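Local coordinates for outer surface protein (Bacillus cereus ATCC 14579, PDB 1X7F), which is of unknown function but probably acts as a 6-phospho-N-acetylmuramidase of the MupG family, hydrolysing MurNAc-6-phosphate-GlcNAc during cell-wall recycling, at residues G329-N335 with R357-T363. Residues are numbered along the deposited sequence; the frame is centred on the assembly and turned at random.
Sequences GQVVIGN and RKNIVGT
The backbone carbonyl of Val331 accepts two amides at once, at a point where the antiparallel strands 330-334 and 358-363 slip by one residue. Val361 N lies 2.7 Å from Val331 O and Gly362 N lies 3.2 Å from the same oxygen, both bonds nearly straight, while Gly362 O takes the N-H of Val331 from above its carbonyl plane. The extra residue shifts the register by one, and Val361 turns its CB toward the opposite strand, 3.5 Å from Val331 O. From there Val361, with CG1 anti to the backbone N (chi1 167°), presents its other methyl, CG2, to CG2 of Ile333 at 3.7 Å, the two side chains meeting at a slant. Beyond them Asn359 lays its CB near the same Ile333 methyl; Ile333 and Asn359 also exchange a regular pair of backbone bonds. Glu284 of helix 282-289 touches Ile333, Asn359 and Val361, while Thr288 of that helix and Phe276 of the neighbouring strand 270-276 touch Val361.

On the face carrying Gln330, Val332, Lys358 and Ile360, the extended Ile360 chain, its CG1 anti to the backbone N (chi1 178°), brings CD1 within 3.6 Å of Gln330 CG, roughly at right angles to the glutamine chain. Val332 CG2 rests on the aliphatic part of Lys358, 3.8 Å from CD, and the lysine NZ continues to Gln346 and Gln326. Just beyond the paired residues Gly334 and Lys358, Asn335 N still donates an almost straight bond to Arg357 O at 3.0 Å. Two residues facing one across antiparallel strands make a classic beta bulge, here within the mixed sheet of the C-terminal MupG-type domain.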
loop_
_atom_site.group_PDB
_atom_site.type_symbol
_atom_site.label_atom_id
_atom_site.label_comp_id
_atom_site.label_asym_id
_atom_site.label_seq_id
_atom_site.Cartn_x
_atom_site.Cartn_y
_atom_site.Cartn_z
ATOM N N GLY A 329 -2.230 -13.568 -16.994
ATOM C CA GLY A 329 -3.041 -13.681 -15.790
ATOM C C GLY A 329 -3.555 -15.083 -15.530
ATOM O O GLY A 329 -4.107 -15.355 -14.456
ATOM N N GLN A 330 -3.397 -15.974 -16.512
ATOM C CA GLN A 330 -3.872 -17.346 -16.350
ATOM C C GLN A 330 -2.951 -18.085 -15.415
ATOM O O GLN A 330 -1.727 -17.951 -15.500
ATOM C CB GLN A 330 -3.967 -18.085 -17.689
ATOM C CG GLN A 330 -5.184 -17.718 -18.505
ATOM C CD GLN A 330 -5.139 -18.294 -19.916
ATOM O OE1 GLN A 330 -6.029 -18.035 -20.725
ATOM N NE2 GLN A 330 -4.108 -19.067 -20.211
ATOM N N VAL A 331 -3.552 -18.844 -14.503
ATOM C CA VAL A 331 -2.809 -19.816 -13.715
ATOM C C VAL A 331 -2.953 -21.148 -14.449
ATOM O O VAL A 331 -4.068 -21.598 -14.709
ATOM C CB VAL A 331 -3.330 -19.907 -12.264
ATOM C CG1 VAL A 331 -2.531 -20.928 -11.475
ATOM C CG2 VAL A 331 -3.273 -18.531 -11.602
ATOM N N VAL A 332 -1.817 -21.730 -14.839
ATOM C CA VAL A 332 -1.807 -22.988 -15.572
ATOM C C VAL A 332 -0.894 -23.965 -14.839
ATOM O O VAL A 332 -0.052 -23.552 -14.024
ATOM C CB VAL A 332 -1.417 -22.840 -17.102
ATOM C CG1 VAL A 332 -2.327 -21.818 -17.827
ATOM C CG2 VAL A 332 0.064 -22.491 -17.292
ATOM N N ILE A 333 -1.089 -25.242 -15.128
ATOM C CA ILE A 333 -0.271 -26.289 -14.569
ATOM C C ILE A 333 0.066 -27.297 -15.659
ATOM O O ILE A 333 -0.758 -27.593 -16.536
ATOM C CB ILE A 333 -0.969 -26.961 -13.357
ATOM C CG1 ILE A 333 0.058 -27.749 -12.528
ATOM C CG2 ILE A 333 -2.155 -27.831 -13.810
ATOM C CD1 ILE A 333 -0.331 -27.973 -11.096
ATOM N N GLY A 334 1.297 -27.788 -15.606
ATOM C CA GLY A 334 1.731 -28.888 -16.443
ATOM C C GLY A 334 0.967 -30.139 -16.061
ATOM O O GLY A 334 0.890 -30.503 -14.894
ATOM N N ASN A 335 0.384 -30.775 -17.070
ATOM C CA ASN A 335 -0.447 -31.950 -16.888
ATOM C C ASN A 335 0.327 -33.251 -17.150
ATOM O O ASN A 335 1.536 -33.201 -17.383
ATOM C CB ASN A 335 -1.735 -31.813 -17.723
ATOM C CG ASN A 335 -1.492 -31.810 -19.238
ATOM O OD1 ASN A 335 -2.162 -31.082 -19.968
ATOM N ND2 ASN A 335 -0.581 -32.643 -19.714
ATOM N N ARG A 357 -0.136 -29.621 -23.305
ATOM C CA ARG A 357 0.596 -30.146 -22.135
ATOM C C ARG A 357 0.366 -29.345 -20.838
ATOM O O ARG A 357 0.924 -29.661 -19.773
ATOM C CB ARG A 357 2.089 -30.236 -22.472
ATOM C CG ARG A 357 2.377 -31.147 -23.703
ATOM C CD ARG A 357 3.791 -31.034 -24.257
ATOM N NE ARG A 357 4.181 -29.637 -24.438
ATOM C CZ ARG A 357 5.390 -29.231 -24.787
ATOM N NH1 ARG A 357 6.362 -30.121 -25.000
ATOM N NH2 ARG A 357 5.636 -27.923 -24.909
ATOM N N LYS A 358 -0.463 -28.309 -20.938
ATOM C CA LYS A 358 -0.851 -27.491 -19.801
ATOM C C LYS A 358 -2.365 -27.513 -19.602
ATOM O O LYS A 358 -3.114 -27.482 -20.577
ATOM C CB LYS A 358 -0.394 -26.052 -20.006
ATOM C CG LYS A 358 1.097 -25.897 -20.236
ATOM C CD LYS A 358 1.494 -24.437 -20.174
ATOM C CE LYS A 358 2.866 -24.206 -20.762
ATOM N NZ LYS A 358 3.249 -22.775 -20.640
ATOM N N ASN A 359 -2.807 -27.567 -18.346
ATOM C CA ASN A 359 -4.216 -27.345 -17.998
ATOM C C ASN A 359 -4.402 -25.914 -17.482
ATOM O O ASN A 359 -3.573 -25.426 -16.711
ATOM C CB ASN A 359 -4.671 -28.331 -16.913
ATOM C CG ASN A 359 -4.787 -29.778 -17.409
ATOM O OD1 ASN A 359 -4.944 -30.683 -16.595
ATOM N ND2 ASN A 359 -4.714 -30.001 -18.725
ATOM N N ILE A 360 -5.464 -25.225 -17.889
ATOM C CA ILE A 360 -5.752 -23.919 -17.252
ATOM C C ILE A 360 -6.489 -24.146 -15.931
ATOM O O ILE A 360 -7.457 -24.901 -15.879
ATOM C CB ILE A 360 -6.547 -22.907 -18.163
ATOM C CG1 ILE A 360 -6.827 -21.620 -17.354
ATOM C CG2 ILE A 360 -7.860 -23.538 -18.704
ATOM C CD1 ILE A 360 -7.474 -20.492 -18.124
ATOM N N VAL A 361 -6.033 -23.475 -14.879
ATOM C CA VAL A 361 -6.534 -23.715 -13.519
ATOM C C VAL A 361 -7.419 -22.560 -13.052
ATOM O O VAL A 361 -8.456 -22.775 -12.427
ATOM C CB VAL A 361 -5.351 -23.988 -12.542
ATOM C CG1 VAL A 361 -5.784 -23.936 -11.095
ATOM C CG2 VAL A 361 -4.739 -25.360 -12.837
ATOM N N GLY A 362 -7.013 -21.333 -13.387
ATOM C CA GLY A 362 -7.747 -20.145 -13.019
ATOM C C GLY A 362 -7.151 -18.899 -13.628
ATOM O O GLY A 362 -6.315 -18.971 -14.531
ATOM N N THR A 363 -7.611 -17.742 -13.156
ATOM C CA THR A 363 -7.098 -16.465 -13.629
ATOM C C THR A 363 -6.921 -15.529 -12.444
ATOM O O THR A 363 -7.745 -15.512 -11.530
ATOM C CB THR A 363 -8.045 -15.777 -14.643
ATOM O OG1 THR A 363 -9.378 -15.725 -14.111
ATOM C CG2 THR A 363 -8.169 -16.548 -15.960
#